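Local coordinates for poly-beta-hydroxybuterate polymerase (Cupriavidus necator, PDB 5T6O), which probably acts as an acyltransferase that polymerises hydroxybutyryl units into polyhydroxybutyrate, the chain here being its catalytic domain of alpha/beta hydrolase fold, at residues 76-81 with 382-387; 276-281 with 301-306; 322-327 with 338-343. The protein carries 1 engineered substitution. One frame throughout, in Å; residues are numbered along the deposited sequence. Where two conformers were deposited one is given.

Contact 1. Residues 76-81 with 382-387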
# COMPACT_ATOMS: atom_id res chain seq x y z
N SER A 76 -21.31 -17.04 -26.58
CA SER A 76 -21.89 -17.64 -25.38
C SER A 76 -21.22 -18.99 -25.16
O SER A 76 -21.47 -19.94 -25.90
CB SER A 76 -23.41 -17.79 -25.51
OG SER A 76 -23.94 -18.44 -24.38
N TRP A 77 -20.38 -19.07 -24.13
CA TRP A 77 -19.53 -20.25 -23.95
C TRP A 77 -20.34 -21.45 -23.47
O TRP A 77 -21.27 -21.32 -22.66
CB TRP A 77 -18.45 -19.96 -22.91
CG TRP A 77 -17.50 -18.87 -23.29
CD1 TRP A 77 -17.58 -17.55 -22.95
CD2 TRP A 77 -16.32 -19.03 -24.06
NE1 TRP A 77 -16.50 -16.87 -23.47
CE2 TRP A 77 -15.71 -17.76 -24.16
CE3 TRP A 77 -15.72 -20.12 -24.68
CZ2 TRP A 77 -14.52 -17.55 -24.85
CZ3 TRP A 77 -14.52 -19.92 -25.36
CH2 TRP A 77 -13.95 -18.65 -25.45
N ARG A 78 -19.97 -22.62 -23.97
CA ARG A 78 -20.44 -23.86 -23.37
C ARG A 78 -20.01 -23.91 -21.91
O ARG A 78 -18.94 -23.42 -21.55
CB ARG A 78 -19.84 -25.05 -24.14
CG ARG A 78 -20.24 -26.42 -23.60
CD ARG A 78 -21.36 -26.99 -24.41
NE ARG A 78 -21.67 -28.35 -23.98
CZ ARG A 78 -21.07 -29.44 -24.46
NH1 ARG A 78 -20.12 -29.33 -25.38
NH2 ARG A 78 -21.42 -30.65 -24.02
N ASN A 79 -20.87 -24.47 -21.06
CA ASN A 79 -20.45 -24.76 -19.69
C ASN A 79 -19.95 -26.20 -19.71
O ASN A 79 -20.75 -27.13 -19.76
CB ASN A 79 -21.62 -24.58 -18.71
CG ASN A 79 -21.15 -24.34 -17.29
OD1 ASN A 79 -19.96 -24.46 -17.01
ND2 ASN A 79 -22.08 -24.00 -16.39
N PRO A 80 -18.63 -26.43 -19.70
CA PRO A 80 -18.12 -27.75 -20.07
C PRO A 80 -18.56 -28.85 -19.11
O PRO A 80 -18.67 -28.65 -17.90
CB PRO A 80 -16.59 -27.57 -20.04
CG PRO A 80 -16.36 -26.33 -19.30
CD PRO A 80 -17.55 -25.46 -19.50
N ASP A 81 -18.82 -30.02 -19.69
CA ASP A 81 -19.13 -31.24 -18.97
C ASP A 81 -17.94 -32.19 -19.08
O ASP A 81 -16.87 -31.82 -19.55
CB ASP A 81 -20.41 -31.88 -19.53
CG ASP A 81 -20.31 -32.21 -21.01
OD1 ASP A 81 -19.19 -32.25 -21.57
OD2 ASP A 81 -21.36 -32.44 -21.63
N GLY A 382 -30.10 -18.58 -25.95
CA GLY A 382 -29.56 -19.88 -26.29
C GLY A 382 -29.54 -20.83 -25.11
O GLY A 382 -29.64 -20.44 -23.94
N ARG A 383 -29.41 -22.12 -25.42
CA ARG A 383 -29.46 -23.12 -24.35
C ARG A 383 -28.12 -23.31 -23.64
O ARG A 383 -28.12 -23.78 -22.49
CB ARG A 383 -29.98 -24.46 -24.90
CG ARG A 383 -29.00 -25.22 -25.78
CD ARG A 383 -29.71 -26.35 -26.55
NE ARG A 383 -28.76 -27.15 -27.32
CZ ARG A 383 -28.28 -26.81 -28.51
NH1 ARG A 383 -28.68 -25.69 -29.11
NH2 ARG A 383 -27.40 -27.60 -29.12
N TYR A 384 -26.98 -22.97 -24.26
CA TYR A 384 -25.70 -23.18 -23.56
C TYR A 384 -25.66 -22.39 -22.26
O TYR A 384 -25.22 -22.91 -21.22
CB TYR A 384 -24.49 -22.80 -24.42
CG TYR A 384 -24.14 -23.76 -25.54
CD1 TYR A 384 -25.08 -24.67 -26.04
CD2 TYR A 384 -22.86 -23.75 -26.11
CE1 TYR A 384 -24.76 -25.54 -27.07
CE2 TYR A 384 -22.52 -24.63 -27.14
CZ TYR A 384 -23.49 -25.51 -27.62
OH TYR A 384 -23.18 -26.37 -28.65
N VAL A 385 -26.10 -21.13 -22.29
CA VAL A 385 -25.95 -20.28 -21.11
C VAL A 385 -26.84 -20.76 -19.96
O VAL A 385 -26.60 -20.40 -18.80
CB VAL A 385 -26.25 -18.81 -21.47
CG1 VAL A 385 -27.73 -18.63 -21.78
CG2 VAL A 385 -25.79 -17.85 -20.32
N LYS A 386 -27.86 -21.58 -20.25
CA LYS A 386 -28.75 -22.09 -19.20
C LYS A 386 -28.20 -23.32 -18.50
O LYS A 386 -28.77 -23.75 -17.49
CB LYS A 386 -30.13 -22.41 -19.79
CG LYS A 386 -30.80 -21.19 -20.41
CD LYS A 386 -32.13 -21.54 -21.12
CE LYS A 386 -32.70 -20.29 -21.78
NZ LYS A 386 -33.99 -20.52 -22.46
N ALA A 387 -27.12 -23.91 -19.01
CA ALA A 387 -26.59 -25.15 -18.45
C ALA A 387 -25.86 -24.86 -17.14
O ALA A 387 -25.01 -23.97 -17.08
CB ALA A 387 -25.66 -25.84 -19.44
O HOH W 1 -26.31 -19.73 -24.83
O HOH W 2 -23.42 -25.08 -21.89
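Arg78 lies across one face of the Tyr384 ring, and CB and CD are the atoms of its side chain that touch it. Arg78 CB is 3.8 Å from Tyr384 CD2. CG stands anti to the backbone N (chi1 179°), and the chain then turns sharply at chi2, 99°, which carries CD back over the ring. Arg78 CD sits 4.0 Å from the centroid of the Tyr384 ring and close to its normal, a CH-pi contact. The guanidinium rises further from the same face: Arg78 CZ is 5.9 Å from the Tyr384 centroid, at most a weak cation-pi attraction. At the tip, Arg78 NH2 meets Asp81 OD2 at 3.0 Å and NH1 pairs with Glu21, while Tyr384 OH bonds to Asn20 O.

Next to this, Asn79 ND2 donates to Ala387 O at 3.0 Å, nearly straight at the hydrogen (173°). The acceptor lies in the amide plane, although the donor stands above the plane of the Ala387 carbonyl. Asn79 OD1 turns instead to the backbone of Asn231. One water joins Asn79 N to Tyr384 O, and another water, 2.7 Å from Ser76 OG, also accepts from Val385 N.

The C-terminal tail is thus fastened to the end of strand 72-77. Methylenes supply the dispersion contact over the ring, whereas the arginine's charge is probably balanced mainly by Asp81 of its own segment and by Glu21, with little from the ring.

Contact 2. Residues 276-281 with 301-306. With SO4 (sulfate ion), chain B.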
# COMPACT_ATOMS: atom_id res chain seq x y z
N GLY A 276 -10.41 0.50 -17.95
CA GLY A 276 -10.33 -0.09 -16.62
C GLY A 276 -11.14 0.74 -15.64
O GLY A 276 -11.50 1.88 -15.91
N SER A 277 -11.41 0.14 -14.47
CA SER A 277 -12.18 0.80 -13.42
C SER A 277 -11.28 1.10 -12.21
O SER A 277 -10.48 0.26 -11.79
CB SER A 277 -13.37 -0.06 -12.99
OG SER A 277 -14.29 -0.24 -14.05
N ARG A 278 -11.44 2.29 -11.64
CA ARG A 278 -10.43 2.78 -10.69
C ARG A 278 -10.38 1.95 -9.40
O ARG A 278 -9.29 1.74 -8.85
CB ARG A 278 -10.68 4.24 -10.36
CG ARG A 278 -9.57 4.77 -9.48
CD ARG A 278 -9.57 6.26 -9.43
NE ARG A 278 -8.46 6.72 -8.61
CZ ARG A 278 -8.31 7.98 -8.24
NH1 ARG A 278 -9.20 8.88 -8.65
NH2 ARG A 278 -7.28 8.33 -7.48
N GLU A 279 -11.53 1.54 -8.87
CA GLU A 279 -11.55 0.77 -7.62
C GLU A 279 -11.62 -0.73 -7.87
O GLU A 279 -12.00 -1.49 -6.96
CB GLU A 279 -12.71 1.20 -6.73
CG GLU A 279 -12.95 2.71 -6.63
CD GLU A 279 -11.76 3.52 -6.11
OE1 GLU A 279 -10.89 2.98 -5.38
OE2 GLU A 279 -11.72 4.73 -6.43
N ASP A 280 -11.28 -1.18 -9.07
CA ASP A 280 -11.32 -2.59 -9.42
C ASP A 280 -10.13 -3.29 -8.80
O ASP A 280 -8.98 -2.94 -9.10
CB ASP A 280 -11.31 -2.72 -10.95
CG ASP A 280 -11.59 -4.12 -11.45
OD1 ASP A 280 -11.47 -5.09 -10.67
OD2 ASP A 280 -11.91 -4.24 -12.65
N HIS A 281 -10.37 -4.26 -7.92
CA HIS A 281 -9.29 -5.03 -7.30
C HIS A 281 -9.21 -6.45 -7.82
O HIS A 281 -8.41 -7.24 -7.32
CB HIS A 281 -9.45 -5.01 -5.78
CG HIS A 281 -9.38 -3.63 -5.22
ND1 HIS A 281 -8.26 -2.83 -5.37
CD2 HIS A 281 -10.30 -2.87 -4.58
CE1 HIS A 281 -8.49 -1.66 -4.82
NE2 HIS A 281 -9.71 -1.66 -4.33
N PHE A 301 -6.83 5.08 -23.68
CA PHE A 301 -7.09 4.51 -22.36
C PHE A 301 -8.10 5.38 -21.63
O PHE A 301 -7.97 6.61 -21.60
CB PHE A 301 -5.82 4.39 -21.51
CG PHE A 301 -6.07 3.66 -20.21
CD1 PHE A 301 -5.99 2.28 -20.17
CD2 PHE A 301 -6.41 4.36 -19.06
CE1 PHE A 301 -6.24 1.61 -18.98
CE2 PHE A 301 -6.67 3.70 -17.88
CZ PHE A 301 -6.58 2.31 -17.84
N VAL A 302 -9.11 4.74 -21.04
CA VAL A 302 -10.17 5.44 -20.33
C VAL A 302 -10.40 4.73 -19.00
O VAL A 302 -10.48 3.50 -18.95
CB VAL A 302 -11.47 5.51 -21.16
CG1 VAL A 302 -12.60 6.11 -20.34
CG2 VAL A 302 -11.23 6.33 -22.43
N LEU A 303 -10.47 5.52 -17.93
CA LEU A 303 -10.64 5.02 -16.57
C LEU A 303 -12.03 5.38 -16.08
O LEU A 303 -12.39 6.56 -16.04
CB LEU A 303 -9.59 5.65 -15.65
CG LEU A 303 -9.51 5.21 -14.19
CD1 LEU A 303 -9.20 3.73 -14.13
CD2 LEU A 303 -8.41 6.03 -13.49
N GLY A 304 -12.82 4.37 -15.72
CA GLY A 304 -14.12 4.60 -15.12
C GLY A 304 -14.02 4.59 -13.61
O GLY A 304 -13.17 3.93 -13.04
N ALA A 305 -14.89 5.35 -12.95
CA ALA A 305 -14.94 5.29 -11.50
C ALA A 305 -15.57 3.98 -11.04
O ALA A 305 -16.27 3.30 -11.79
CB ALA A 305 -15.72 6.48 -10.94
N SER A 306 -15.26 3.61 -9.78
CA SER A 306 -15.87 2.52 -9.02
C SER A 306 -15.27 1.15 -9.32
O SER A 306 -14.16 1.05 -9.87
CB SER A 306 -17.40 2.50 -9.22
OG SER A 306 -18.03 1.78 -8.16
S SO4 B . -5.32 5.28 -7.17
O1 SO4 B . -5.19 6.72 -7.34
O2 SO4 B . -4.91 4.93 -5.81
O3 SO4 B . -6.71 4.86 -7.37
O4 SO4 B . -4.45 4.60 -8.14
O HOH W 3 -13.56 5.65 -8.32
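Gly276 and Leu303 form a parallel bridge at the close-packed end of this contact, and Ser277 pairs with Gly304 one step on. Gly304 N donates to Gly276 O at 2.8 Å, and Arg278 N to Gly304 O at the same length. Each bridge has a glycine on one side, and the CA atoms of Ser277 and Gly304 are 4.6 Å apart. Leu303 supplies the apolar filling: with CG anti to the backbone N (chi1 -176°) and chi2 at 61°, CD1 is brought to the neighbouring strand, 3.4 Å from Gly276 O and close to Arg278 N. Helix 285-289 and Trp324 pack around this leucine.

Strands 272-277 and 299-304 are the two arms of a beta-alpha-beta unit in the alpha/beta hydrolase fold. A type I turn from Ser277 to Asp280 follows the first arm, and Asp280 OD2 bonds to His308 ND1, an arrangement consistent with the acid-histidine pair of this fold's catalytic triad.

Ser306 O remains in the buried part, close to Ser277 CB; Glu279 N reaches Ser306 O at 2.9 Å, but from above the carbonyl plane and with a bent N-H...O angle of 145°. The looser side is that of the partly exposed Glu279 and Arg278 side chains. Glu279 OE2 meets Ser306 N only through a shared water. Arg278 extends away from the pair of strands, its guanidinium edge gripping a sulfate, probably from the crystallisation liquor: NE binds O3 at 2.8 Å and NH2 binds O1 at 2.6 Å. Trp285 NE1 also bonds to the sulfate. Arg278 NH1 makes a salt bridge to Asp163 of the fourth subunit.

Contact 3. Residues 322-327 with 338-343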
# COMPACT_ATOMS: atom_id res chain seq x y z
N SER A 322 -18.43 8.82 -12.84
CA SER A 322 -17.57 9.68 -13.64
C SER A 322 -16.55 8.80 -14.35
O SER A 322 -16.52 7.58 -14.16
CB SER A 322 -16.91 10.74 -12.76
OG SER A 322 -16.11 10.14 -11.75
N HIS A 323 -15.70 9.43 -15.16
CA HIS A 323 -14.61 8.73 -15.84
C HIS A 323 -13.54 9.74 -16.21
O HIS A 323 -13.80 10.94 -16.31
CB HIS A 323 -15.12 7.98 -17.08
CG HIS A 323 -15.66 8.88 -18.15
ND1 HIS A 323 -16.92 9.44 -18.10
CD2 HIS A 323 -15.10 9.32 -19.31
CE1 HIS A 323 -17.12 10.18 -19.17
NE2 HIS A 323 -16.03 10.13 -19.93
N TRP A 324 -12.31 9.25 -16.40
CA TRP A 324 -11.17 10.10 -16.72
C TRP A 324 -10.66 9.83 -18.13
O TRP A 324 -10.62 8.67 -18.57
CB TRP A 324 -10.00 9.87 -15.75
CG TRP A 324 -10.20 10.34 -14.34
CD1 TRP A 324 -9.72 11.50 -13.78
CD2 TRP A 324 -10.89 9.65 -13.30
NE1 TRP A 324 -10.09 11.57 -12.45
CE2 TRP A 324 -10.81 10.45 -12.14
CE3 TRP A 324 -11.58 8.43 -13.24
CZ2 TRP A 324 -11.40 10.07 -10.93
CZ3 TRP A 324 -12.15 8.04 -12.04
CH2 TRP A 324 -12.06 8.87 -10.90
N THR A 325 -10.20 10.88 -18.82
CA THR A 325 -9.54 10.73 -20.10
C THR A 325 -8.21 11.47 -20.09
O THR A 325 -8.04 12.46 -19.37
CB THR A 325 -10.40 11.25 -21.28
OG1 THR A 325 -10.62 12.66 -21.14
CG2 THR A 325 -11.75 10.51 -21.37
N ASN A 326 -7.28 10.98 -20.90
CA ASN A 326 -6.00 11.65 -21.13
C ASN A 326 -5.42 11.07 -22.41
O ASN A 326 -5.20 9.85 -22.48
CB ASN A 326 -5.05 11.46 -19.94
CG ASN A 326 -3.73 12.22 -20.10
OD1 ASN A 326 -3.47 12.86 -21.11
ND2 ASN A 326 -2.89 12.15 -19.06
N ASP A 327 -5.19 11.92 -23.41
CA ASP A 327 -4.66 11.45 -24.69
C ASP A 327 -3.19 11.08 -24.62
O ASP A 327 -2.73 10.27 -25.43
CB ASP A 327 -4.88 12.50 -25.77
CG ASP A 327 -6.33 12.62 -26.20
OD1 ASP A 327 -7.19 11.95 -25.59
OD2 ASP A 327 -6.62 13.40 -27.14
N ALA A 338 -2.40 11.87 -13.27
CA ALA A 338 -2.11 13.25 -12.89
C ALA A 338 -2.52 14.24 -13.97
O ALA A 338 -2.95 15.36 -13.66
CB ALA A 338 -0.62 13.41 -12.57
N GLY A 339 -2.40 13.86 -15.24
CA GLY A 339 -2.80 14.73 -16.33
C GLY A 339 -4.20 14.50 -16.83
O GLY A 339 -4.67 15.24 -17.71
N ALA A 340 -4.90 13.51 -16.28
CA ALA A 340 -6.24 13.16 -16.74
C ALA A 340 -7.28 14.18 -16.29
O ALA A 340 -7.16 14.82 -15.24
CB ALA A 340 -6.61 11.77 -16.22
N ILE A 341 -8.32 14.32 -17.11
CA ILE A 341 -9.47 15.16 -16.80
C ILE A 341 -10.62 14.26 -16.39
O ILE A 341 -10.89 13.25 -17.06
CB ILE A 341 -9.88 16.04 -17.99
CG1 ILE A 341 -8.65 16.69 -18.63
CG2 ILE A 341 -10.87 17.12 -17.55
CD1 ILE A 341 -7.97 17.70 -17.75
N GLU A 342 -11.31 14.61 -15.31
CA GLU A 342 -12.48 13.85 -14.88
C GLU A 342 -13.75 14.42 -15.52
O GLU A 342 -13.98 15.63 -15.49
CB GLU A 342 -12.61 13.89 -13.35
CG GLU A 342 -13.61 12.89 -12.83
CD GLU A 342 -13.72 12.89 -11.31
OE1 GLU A 342 -13.00 13.66 -10.64
OE2 GLU A 342 -14.53 12.09 -10.80
N HIS A 343 -14.56 13.55 -16.10
CA HIS A 343 -15.81 13.94 -16.74
C HIS A 343 -16.99 13.32 -16.00
O HIS A 343 -16.90 12.20 -15.50
CB HIS A 343 -15.85 13.50 -18.20
CG HIS A 343 -14.65 13.89 -18.99
ND1 HIS A 343 -14.48 15.14 -19.52
CD2 HIS A 343 -13.54 13.18 -19.33
CE1 HIS A 343 -13.32 15.21 -20.15
NE2 HIS A 343 -12.73 14.02 -20.05
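Two first torsions bring Thr325 and His343 together: Thr325 OG1 lies between its backbone N and carbonyl carbon (chi1 63°), and the His343 ring is swung to the side of its own backbone N (chi1 -51°). Thr325 OG1 consequently meets the edge of the His343 ring in its plane, hydrogen-bonded to His343 NE2 at 2.7 Å; either atom could be the donor. The first torsion of His323 brings its ring beneath His343 CB, which lies 4.0 Å from the His323 ring centroid, with the two imidazoles inclined obliquely. His323 ND1 bonds to Gly345 O, which helps to fix the ring.

On the face bearing Trp324 and Glu342, CG of Glu342 is anti to the backbone N, the start of an extended course that lays the chain alongside the indole, pointing the same way. Glu342 CB lies over the five-membered ring of Trp324, 3.9 Å from the centroid, and the carboxylate plane is inclined 20° to the indole. Glu342 OE2 accepts from Ser322 OG at 2.7 Å through its anti lone pair, while OE1 pairs with Arg321 of the third subunit.

Between these two layers of side chains runs antiparallel backbone pairing. His343 N donates to His323 O at 2.7 Å and Ile341 N to Thr325 O at 2.9 Å, each with a return bond; Trp324 and Glu342 form the non-hydrogen-bonded pair between. Helix 333-339 makes the connection to strand 341-344, the sheet's outermost strand on this side within the chain, and Glu342 also makes backbone hydrogen bonds to the fourth subunit.

The glutamate therefore serves two roles, its methylenes packing on an aromatic face and its two oxygens divided between a serine in the chain and an arginine across the interface, which would probably favour the ionised form.

All three contacts reach one mixed sheet, yet different parts of it. Contacts 2 and 3 are neighbours, with centres 11 Å apart: strand 299-304 of contact 2 pairs with strand 322-325 of contact 3, Leu303 O lying 2.7 Å from Trp324 N, a probable hydrogen bond. Contact 1 stands on the other side of the chain's centre, about 17 Å from contact 2 between nearest atoms. Contact 2 is the buried one, built chiefly from parallel backbone bonds. Contact 3, at the sheet margin and partly buried, adds polar and aromatic pairs. Contact 1, also partly buried, joins a strand end to a loop through a CH-pi contact, an amide-to-carbonyl hydrogen bond and two waters. Contacts 2 and 3 both meet other subunits, contact 1 none.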